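Local structure of major extracellular endoglucanase (4TUF) at residues 116-124 and 155-163; 278-286 and 333-343. The protein catalyses internal hydrolysis of (1->4)-beta-D-glucosidic linkages in cellulose, lichenin and cereal beta-D-glucans, this chain being its glycosyl hydrolase family 5 catalytic domain. One frame throughout, in Å; residues are numbered along the deposited sequence.

In this family 5 barrel one active-site acid lies in the loop after strand 149-153, the other in strand 276-280, and each contact holds one. Contact 1 contains Glu-157, the probable proton donor, and contact 2 begins at Glu-278, the probable nucleophile. Although the centres of the contacts are about 27 Å apart, they meet in the catalytic cleft, where Glu-157 OE2 lies 3.5 Å from Glu-278 OE1. Asn-156 OD1 packs 3.4 Å from Glu-278 OE2, and Arg-58 joins the two residues by a hydrogen bond to Asn-156 and a salt bridge to Glu-278. Tyr-238 likewise bonds to both acids. Contact 2 then runs from the cleft down to the outer helix 334-344.

Contact 1. Residues 116-124 and 155-163; sequences AGISELWYT and KNEPHGAAT. With 2HP (dihydrogenphosphate ion), chain J.
Lys-155 and Ser-119 supply a central polar link between residues 116-124 and 155-163. Bent at chi2 (89°) and chi4 (64°), the lysine chain brings NZ to Ser-119 O (2.8 Å), tilted from the carbonyl plane, and to its neighbour Asn-156 O (2.6 Å). A water accepts from Ser-119 N and, weakly, from NZ, so the buried ammonium is held by several oxygens. Glu-120 CA lies over a face of the His-159 ring, 3.9 Å from its centroid, as a CH-pi contact. The carboxylate reaches on to the turn at Gly-160, where Ala-161 N meets Glu-120 OE2 (3.0 Å) from above the carboxylate plane. His-159 N binds Glu-120 O on a lone pair. Ile-118 crosses Glu-157 at an angle, CD1 3.4 Å from OE1, while Glu-157 OE2 hydrogen-bonds to Tyr-238 and His-236. In the second shell, Glu-157 O accepts ND1 of His-159 in the ring plane, fixing the rotation of a ring that stacks with Trp-212. At the outer end Gly-117 N donates to O1 of a dihydrogenphosphate ion (3.0 Å). Both segments are loops following adjacent parallel strands, 105-110 and 149-153; Trp-122 bonds to Glu-129 of helix 129-143 and, like Lys-155, packs on helix 173-187.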
loop_
_atom_site.group_PDB
_atom_site.type_symbol
_atom_site.label_atom_id
_atom_site.label_comp_id
_atom_site.label_asym_id
_atom_site.label_seq_id
_atom_site.Cartn_x
_atom_site.Cartn_y
_atom_site.Cartn_z
ATOM N N ALA A 116 8.042 -9.365 10.589
ATOM C CA ALA A 116 7.394 -10.658 10.367
ATOM C C ALA A 116 5.909 -10.470 10.021
ATOM O O ALA A 116 5.574 -9.965 8.949
ATOM C CB ALA A 116 7.552 -11.555 11.586
ATOM N N GLY A 117 5.026 -10.866 10.934
ATOM C CA GLY A 117 3.594 -10.781 10.695
ATOM C C GLY A 117 2.991 -9.386 10.738
ATOM O O GLY A 117 3.630 -8.423 11.160
ATOM N N ILE A 118 1.743 -9.285 10.295
ATOM C CA ILE A 118 0.999 -8.024 10.296
ATOM C C ILE A 118 0.108 -7.924 11.532
ATOM O O ILE A 118 -0.763 -8.769 11.743
ATOM C CB ILE A 118 0.135 -7.896 9.024
ATOM C CG1 ILE A 118 1.032 -7.847 7.785
ATOM C CG2 ILE A 118 -0.773 -6.673 9.100
ATOM C CD1 ILE A 118 0.298 -8.095 6.501
ATOM N N SER A 119 0.321 -6.898 12.349
ATOM C CA SER A 119 -0.403 -6.794 13.615
ATOM C C SER A 119 -1.845 -6.343 13.423
ATOM O O SER A 119 -2.150 -5.572 12.511
ATOM C CB SER A 119 0.307 -5.833 14.570
ATOM O OG SER A 119 0.293 -4.510 14.063
ATOM N N GLU A 120 -2.725 -6.833 14.294
ATOM C CA GLU A 120 -4.119 -6.409 14.306
ATOM C C GLU A 120 -4.228 -4.921 14.625
ATOM O O GLU A 120 -4.924 -4.175 13.939
ATOM C CB GLU A 120 -4.920 -7.226 15.320
ATOM C CG GLU A 120 -5.218 -8.638 14.868
ATOM C CD GLU A 120 -5.960 -9.428 15.920
ATOM O OE1 GLU A 120 -5.958 -10.674 15.847
ATOM O OE2 GLU A 120 -6.544 -8.800 16.828
ATOM N N LEU A 121 -3.525 -4.498 15.668
ATOM C CA LEU A 121 -3.551 -3.113 16.105
ATOM C C LEU A 121 -2.241 -2.421 15.763
ATOM O O LEU A 121 -1.308 -3.049 15.265
ATOM C CB LEU A 121 -3.813 -3.038 17.607
ATOM C CG LEU A 121 -5.005 -3.848 18.114
ATOM C CD1 LEU A 121 -5.090 -3.797 19.626
ATOM C CD2 LEU A 121 -6.276 -3.318 17.484
ATOM N N TRP A 122 -2.162 -1.129 16.047
ATOM C CA TRP A 122 -0.971 -0.352 15.722
ATOM C C TRP A 122 0.143 -0.590 16.743
ATOM O O TRP A 122 1.202 0.040 16.682
ATOM C CB TRP A 122 -1.318 1.139 15.643
ATOM C CG TRP A 122 -2.032 1.636 16.856
ATOM C CD1 TRP A 122 -1.494 2.329 17.901
ATOM C CD2 TRP A 122 -3.420 1.457 17.166
ATOM N NE1 TRP A 122 -2.461 2.594 18.838
ATOM C CE2 TRP A 122 -3.652 2.067 18.411
ATOM C CE3 TRP A 122 -4.487 0.833 16.513
ATOM C CZ2 TRP A 122 -4.906 2.079 19.013
ATOM C CZ3 TRP A 122 -5.732 0.841 17.115
ATOM C CH2 TRP A 122 -5.931 1.461 18.352
ATOM N N TYR A 123 -0.099 -1.506 17.677
ATOM C CA TYR A 123 0.862 -1.795 18.737
ATOM C C TYR A 123 0.805 -3.253 19.122
ATOM O O TYR A 123 -0.208 -3.919 18.895
ATOM C CB TYR A 123 0.592 -0.938 19.970
ATOM C CG TYR A 123 -0.758 -1.188 20.636
ATOM C CD1 TYR A 123 -1.907 -0.533 20.200
ATOM C CD2 TYR A 123 -0.873 -2.057 21.713
ATOM C CE1 TYR A 123 -3.127 -0.749 20.811
ATOM C CE2 TYR A 123 -2.089 -2.277 22.331
ATOM C CZ TYR A 123 -3.211 -1.623 21.879
ATOM O OH TYR A 123 -4.420 -1.843 22.503
ATOM N N THR A 124 1.893 -3.747 19.708
ATOM C CA THR A 124 1.947 -5.125 20.181
ATOM C C THR A 124 2.526 -5.191 21.584
ATOM O O THR A 124 2.764 -4.169 22.220
ATOM C CB THR A 124 2.801 -6.006 19.271
ATOM O OG1 THR A 124 4.175 -5.631 19.414
ATOM C CG2 THR A 124 2.381 -5.850 17.818
ATOM N N LYS A 155 -0.271 2.654 8.774
ATOM C CA LYS A 155 -0.181 1.297 9.314
ATOM C C LYS A 155 -0.869 0.317 8.369
ATOM O O LYS A 155 -2.004 0.532 7.943
ATOM C CB LYS A 155 -0.798 1.236 10.719
ATOM C CG LYS A 155 -1.461 -0.079 11.098
ATOM C CD LYS A 155 -0.471 -1.031 11.723
ATOM C CE LYS A 155 -1.169 -2.248 12.309
ATOM N NZ LYS A 155 -1.846 -3.092 11.295
ATOM N N ASN A 156 -0.195 -0.776 8.050
ATOM C CA ASN A 156 -0.732 -1.744 7.110
ATOM C C ASN A 156 -1.778 -2.679 7.683
ATOM O O ASN A 156 -1.553 -3.316 8.692
ATOM C CB ASN A 156 0.410 -2.570 6.515
ATOM C CG ASN A 156 -0.024 -3.420 5.346
ATOM O OD1 ASN A 156 -0.349 -2.913 4.288
ATOM N ND2 ASN A 156 -0.014 -4.720 5.532
ATOM N N GLU A 157 -2.901 -2.787 6.988
ATOM C CA GLU A 157 -3.895 -3.825 7.230
ATOM C C GLU A 157 -4.443 -4.027 8.637
ATOM O O GLU A 157 -4.369 -5.123 9.180
ATOM C CB GLU A 157 -3.445 -5.136 6.612
ATOM C CG GLU A 157 -3.281 -5.014 5.115
ATOM C CD GLU A 157 -3.137 -6.342 4.433
ATOM O OE1 GLU A 157 -2.716 -7.300 5.093
ATOM O OE2 GLU A 157 -3.443 -6.420 3.235
ATOM N N PRO A 158 -5.052 -3.003 9.208
ATOM C CA PRO A 158 -5.670 -3.166 10.517
ATOM C C PRO A 158 -6.766 -4.209 10.431
ATOM O O PRO A 158 -7.484 -4.266 9.451
ATOM C CB PRO A 158 -6.275 -1.797 10.781
ATOM C CG PRO A 158 -5.414 -0.864 10.026
ATOM C CD PRO A 158 -5.011 -1.597 8.790
ATOM N N HIS A 159 -6.876 -5.053 11.442
ATOM C CA HIS A 159 -7.880 -6.115 11.405
ATOM C C HIS A 159 -8.093 -6.680 12.801
ATOM O O HIS A 159 -7.568 -6.147 13.774
ATOM C CB HIS A 159 -7.465 -7.227 10.441
ATOM C CG HIS A 159 -6.146 -7.853 10.773
ATOM N ND1 HIS A 159 -4.941 -7.229 10.527
ATOM C CD2 HIS A 159 -5.844 -9.051 11.330
ATOM C CE1 HIS A 159 -3.954 -8.012 10.925
ATOM N NE2 HIS A 159 -4.474 -9.126 11.411
ATOM N N GLY A 160 -8.870 -7.754 12.898
ATOM C CA GLY A 160 -9.089 -8.421 14.169
ATOM C C GLY A 160 -9.752 -7.551 15.217
ATOM O O GLY A 160 -10.936 -7.227 15.118
ATOM N N ALA A 161 -8.976 -7.162 16.222
ATOM C CA ALA A 161 -9.504 -6.415 17.356
ATOM C C ALA A 161 -9.677 -4.934 17.026
ATOM O O ALA A 161 -10.354 -4.204 17.753
ATOM C CB ALA A 161 -8.602 -6.593 18.566
ATOM N N ALA A 162 -9.078 -4.499 15.922
ATOM C CA ALA A 162 -9.170 -3.105 15.501
ATOM C C ALA A 162 -10.621 -2.685 15.327
ATOM O O ALA A 162 -11.419 -3.407 14.732
ATOM C CB ALA A 162 -8.393 -2.887 14.206
ATOM N N THR A 163 -10.970 -1.528 15.869
ATOM C CA THR A 163 -12.312 -0.994 15.682
ATOM C C THR A 163 -12.244 0.456 15.207
ATOM O O THR A 163 -11.163 0.992 14.963
ATOM C CB THR A 163 -13.149 -1.074 16.970
ATOM O OG1 THR A 163 -12.500 -0.334 18.012
ATOM C CG2 THR A 163 -13.322 -2.528 17.413
HETATM P P 2HP J . 4.500 -12.873 14.316
HETATM O O1 2HP J . 5.167 -11.615 13.810
HETATM O O2 2HP J . 2.998 -12.702 14.277
HETATM O O3 2HP J . 4.891 -14.031 13.430
HETATM O O4 2HP J . 4.931 -13.147 15.740
HETATM O O HOH W 1 1.124 -4.288 10.907
#

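Contact 2. Residues 278-286 and 333-343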
loop_
_atom_site.group_PDB
_atom_site.type_symbol
_atom_site.label_atom_id
_atom_site.label_comp_id
_atom_site.label_asym_id
_atom_site.label_seq_id
_atom_site.Cartn_x
_atom_site.Cartn_y
_atom_site.Cartn_z
ATOM N N GLU A 278 -3.464 -1.933 -1.938
ATOM C CA GLU A 278 -3.099 -3.254 -2.438
ATOM C C GLU A 278 -4.290 -3.921 -3.109
ATOM O O GLU A 278 -5.382 -3.989 -2.540
ATOM C CB GLU A 278 -2.588 -4.156 -1.308
ATOM C CG GLU A 278 -1.252 -3.757 -0.709
ATOM C CD GLU A 278 -0.822 -4.696 0.397
ATOM O OE1 GLU A 278 -1.387 -5.804 0.471
ATOM O OE2 GLU A 278 0.074 -4.333 1.194
ATOM N N PHE A 279 -4.075 -4.406 -4.324
ATOM C CA PHE A 279 -5.026 -5.291 -4.979
ATOM C C PHE A 279 -4.267 -6.162 -5.978
ATOM O O PHE A 279 -3.223 -5.755 -6.503
ATOM C CB PHE A 279 -6.136 -4.497 -5.669
ATOM C CG PHE A 279 -5.679 -3.730 -6.875
ATOM C CD1 PHE A 279 -5.050 -2.503 -6.736
ATOM C CD2 PHE A 279 -5.888 -4.231 -8.150
ATOM C CE1 PHE A 279 -4.631 -1.795 -7.847
ATOM C CE2 PHE A 279 -5.474 -3.527 -9.266
ATOM C CZ PHE A 279 -4.845 -2.309 -9.117
ATOM N N GLY A 280 -4.767 -7.366 -6.229
ATOM C CA GLY A 280 -4.044 -8.287 -7.085
ATOM C C GLY A 280 -4.354 -9.743 -6.830
ATOM O O GLY A 280 -5.216 -10.079 -6.012
ATOM N N GLY A 281 -3.639 -10.611 -7.538
ATOM C CA GLY A 281 -3.916 -12.035 -7.526
ATOM C C GLY A 281 -3.276 -12.732 -8.711
ATOM O O GLY A 281 -2.671 -12.086 -9.565
ATOM N N LYS A 282 -3.429 -14.048 -8.782
ATOM C CA LYS A 282 -2.651 -14.838 -9.718
ATOM C C LYS A 282 -3.079 -14.651 -11.173
ATOM O O LYS A 282 -2.312 -14.968 -12.085
ATOM C CB LYS A 282 -2.705 -16.313 -9.320
ATOM C CG LYS A 282 -1.951 -16.591 -8.026
ATOM C CD LYS A 282 -1.692 -18.073 -7.800
ATOM C CE LYS A 282 -0.693 -18.284 -6.671
ATOM N NZ LYS A 282 -0.567 -19.717 -6.296
ATOM N N TYR A 283 -4.258 -14.111 -11.399
ATOM C CA TYR A 283 -4.705 -13.815 -12.748
ATOM C C TYR A 283 -4.661 -14.986 -13.708
ATOM O O TYR A 283 -4.181 -14.898 -14.806
ATOM C CB TYR A 283 -3.956 -12.650 -13.323
ATOM C CG TYR A 283 -4.747 -11.888 -14.328
ATOM C CD1 TYR A 283 -5.899 -11.253 -13.982
ATOM C CD2 TYR A 283 -4.338 -11.807 -15.621
ATOM C CE1 TYR A 283 -6.617 -10.541 -14.899
ATOM C CE2 TYR A 283 -5.056 -11.102 -16.542
ATOM C CZ TYR A 283 -6.192 -10.474 -16.170
ATOM O OH TYR A 283 -6.882 -9.773 -17.091
ATOM N N GLY A 284 -5.171 -16.101 -13.250
ATOM C CA GLY A 284 -5.383 -17.264 -14.072
ATOM C C GLY A 284 -4.297 -18.288 -13.942
ATOM O O GLY A 284 -4.508 -19.449 -14.233
ATOM N N GLU A 285 -3.155 -17.867 -13.441
ATOM C CA GLU A 285 -2.128 -18.786 -13.045
ATOM C C GLU A 285 -2.588 -19.500 -11.808
ATOM O O GLU A 285 -2.083 -20.552 -11.476
ATOM C CB GLU A 285 -0.810 -18.080 -12.812
ATOM C CG GLU A 285 -0.059 -17.822 -14.095
ATOM C CD GLU A 285 1.396 -18.157 -13.965
ATOM O OE1 GLU A 285 1.902 -18.065 -12.836
ATOM O OE2 GLU A 285 2.028 -18.515 -14.977
ATOM N N GLY A 286 -3.522 -18.905 -11.088
ATOM C CA GLY A 286 -4.022 -19.560 -9.897
ATOM C C GLY A 286 -5.436 -20.088 -9.882
ATOM O O GLY A 286 -5.732 -21.053 -9.196
ATOM N N ARG A 333 4.842 -10.602 -16.627
ATOM C CA ARG A 333 3.482 -11.073 -16.863
ATOM C C ARG A 333 2.690 -10.061 -17.687
ATOM O O ARG A 333 2.103 -9.130 -17.142
ATOM C CB ARG A 333 2.772 -11.338 -15.531
ATOM C CG ARG A 333 3.340 -12.499 -14.725
ATOM C CD ARG A 333 2.212 -13.355 -14.165
ATOM N NE ARG A 333 1.245 -13.702 -15.209
ATOM C CZ ARG A 333 0.052 -14.242 -14.980
ATOM N NH1 ARG A 333 -0.336 -14.503 -13.739
ATOM N NH2 ARG A 333 -0.757 -14.519 -15.994
ATOM N N GLN A 334 2.664 -10.260 -18.999
ATOM C CA GLN A 334 2.099 -9.281 -19.922
ATOM C C GLN A 334 0.594 -9.052 -19.754
ATOM O O GLN A 334 0.101 -7.947 -19.990
ATOM C CB GLN A 334 2.392 -9.709 -21.359
ATOM C CG GLN A 334 3.867 -9.930 -21.643
ATOM C CD GLN A 334 4.654 -8.638 -21.672
ATOM O OE1 GLN A 334 4.127 -7.584 -22.026
ATOM N NE2 GLN A 334 5.925 -8.710 -21.297
ATOM N N ASP A 335 -0.143 -10.088 -19.363
ATOM C CA ASP A 335 -1.586 -9.947 -19.206
ATOM C C ASP A 335 -1.905 -9.076 -17.994
ATOM O O ASP A 335 -2.844 -8.278 -18.018
ATOM C CB ASP A 335 -2.272 -11.315 -19.088
ATOM C CG ASP A 335 -1.530 -12.276 -18.176
ATOM O OD1 ASP A 335 -0.623 -11.837 -17.434
ATOM O OD2 ASP A 335 -1.864 -13.481 -18.201
ATOM N N LYS A 336 -1.111 -9.226 -16.941
ATOM C CA LYS A 336 -1.239 -8.372 -15.775
ATOM C C LYS A 336 -0.958 -6.919 -16.143
ATOM O O LYS A 336 -1.643 -6.011 -15.666
ATOM C CB LYS A 336 -0.297 -8.832 -14.662
ATOM C CG LYS A 336 -0.843 -9.978 -13.824
ATOM C CD LYS A 336 0.051 -10.252 -12.634
ATOM C CE LYS A 336 -0.469 -11.407 -11.802
ATOM N NZ LYS A 336 0.426 -11.687 -10.643
ATOM N N MET A 337 0.039 -6.698 -16.997
ATOM C CA MET A 337 0.361 -5.342 -17.430
ATOM C C MET A 337 -0.730 -4.751 -18.323
ATOM O O MET A 337 -1.010 -3.555 -18.257
ATOM C CB MET A 337 1.711 -5.304 -18.152
ATOM C CG MET A 337 2.909 -5.381 -17.217
ATOM S SD MET A 337 2.733 -4.358 -15.728
ATOM C CE MET A 337 2.696 -2.711 -16.427
ATOM N N THR A 338 -1.355 -5.585 -19.147
ATOM C CA THR A 338 -2.414 -5.111 -20.028
ATOM C C THR A 338 -3.645 -4.727 -19.207
ATOM O O THR A 338 -4.364 -3.790 -19.548
ATOM C CB THR A 338 -2.776 -6.170 -21.084
ATOM O OG1 THR A 338 -1.620 -6.443 -21.887
ATOM C CG2 THR A 338 -3.899 -5.684 -21.985
ATOM N N LEU A 339 -3.864 -5.442 -18.110
ATOM C CA LEU A 339 -4.953 -5.129 -17.187
ATOM C C LEU A 339 -4.737 -3.785 -16.490
ATOM O O LEU A 339 -5.662 -2.985 -16.357
ATOM C CB LEU A 339 -5.098 -6.230 -16.138
ATOM C CG LEU A 339 -6.180 -6.026 -15.078
ATOM C CD1 LEU A 339 -7.557 -6.319 -15.654
ATOM C CD2 LEU A 339 -5.902 -6.890 -13.864
ATOM N N LEU A 340 -3.509 -3.549 -16.041
ATOM C CA LEU A 340 -3.181 -2.313 -15.347
ATOM C C LEU A 340 -3.264 -1.104 -16.278
ATOM O O LEU A 340 -3.757 -0.048 -15.881
ATOM C CB LEU A 340 -1.789 -2.408 -14.718
ATOM C CG LEU A 340 -1.686 -3.327 -13.498
ATOM C CD1 LEU A 340 -0.240 -3.569 -13.133
ATOM C CD2 LEU A 340 -2.428 -2.724 -12.321
ATOM N N ARG A 341 -2.793 -1.251 -17.512
ATOM C CA ARG A 341 -2.839 -0.138 -18.455
ATOM C C ARG A 341 -4.282 0.207 -18.792
ATOM O O ARG A 341 -4.611 1.366 -19.042
ATOM C CB ARG A 341 -2.046 -0.459 -19.720
ATOM C CG ARG A 341 -0.562 -0.638 -19.447
ATOM C CD ARG A 341 0.267 -0.701 -20.711
ATOM N NE ARG A 341 1.673 -0.967 -20.409
ATOM C CZ ARG A 341 2.275 -2.137 -20.602
ATOM N NH1 ARG A 341 1.603 -3.161 -21.115
ATOM N NH2 ARG A 341 3.553 -2.278 -20.291
ATOM N N THR A 342 -5.141 -0.806 -18.778
ATOM C CA THR A 342 -6.569 -0.598 -18.951
ATOM C C THR A 342 -7.108 0.274 -17.823
ATOM O O THR A 342 -7.818 1.245 -18.067
ATOM C CB THR A 342 -7.329 -1.932 -18.989
ATOM O OG1 THR A 342 -7.052 -2.598 -20.226
ATOM C CG2 THR A 342 -8.833 -1.704 -18.865
ATOM N N LEU A 343 -6.750 -0.077 -16.592
ATOM C CA LEU A 343 -7.126 0.703 -15.418
ATOM C C LEU A 343 -6.593 2.131 -15.500
ATOM O O LEU A 343 -7.316 3.086 -15.223
ATOM C CB LEU A 343 -6.615 0.030 -14.141
ATOM C CG LEU A 343 -6.820 0.816 -12.841
ATOM C CD1 LEU A 343 -8.301 0.925 -12.506
ATOM C CD2 LEU A 343 -6.046 0.194 -11.688
#
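Tyr-283 reaches across to the first two turns of helix 334-343, and its side chain meets a new partner at nearly every step. CB rests 4.0 Å from Lys-336 CE. With CG anti to the backbone N (chi1 -151°), the ring is carried along the helix, presenting one edge to Asp-335: CE2 lies 3.8 Å from Asp-335 CB, and the carboxylate stands nearly perpendicular to the ring, at 87°. CE1 meets Leu-339 CD2 (3.9 Å) obliquely. At the tip, OH touches Leu-339 CD1 (3.8 Å) and hydrogen-bonds to Asp-295 of helix 288-303, so this buried hydroxyl has a polar partner.

Arg-333, at the N-cap position, secures the turn that carries the tyrosine. Its chain bends twice, at chi2 and chi3, and NH1 donates to Lys-282 O (2.6 Å), which lies close to the guanidinium plane. NH2 forms a salt bridge with Asp-335 OD2 (2.7 Å), although the hydrogen bond within it is weak. Over one face of the guanidinium passes Glu-285 CG, 3.3 Å from NH1; this exposed residue is poorly ordered, and its carboxylate turns to Arg-326. The extended Lys-336 chain runs past Tyr-283 CB to set CE against Gly-281 O, and its NZ hydrogen-bonds to Gly-323 O.

Farther along the helix, Phe-279 CZ rests against Leu-340 CD2 and Leu-343 CD2, 3.8 Å from the latter, while Tyr-311 of the next strand meets the ring edge-to-face. Helix 334-344 thus packs against the end of strand 276-280 and the loop after it, on the outside of the barrel, in the beta/alpha layering of a TIM fold.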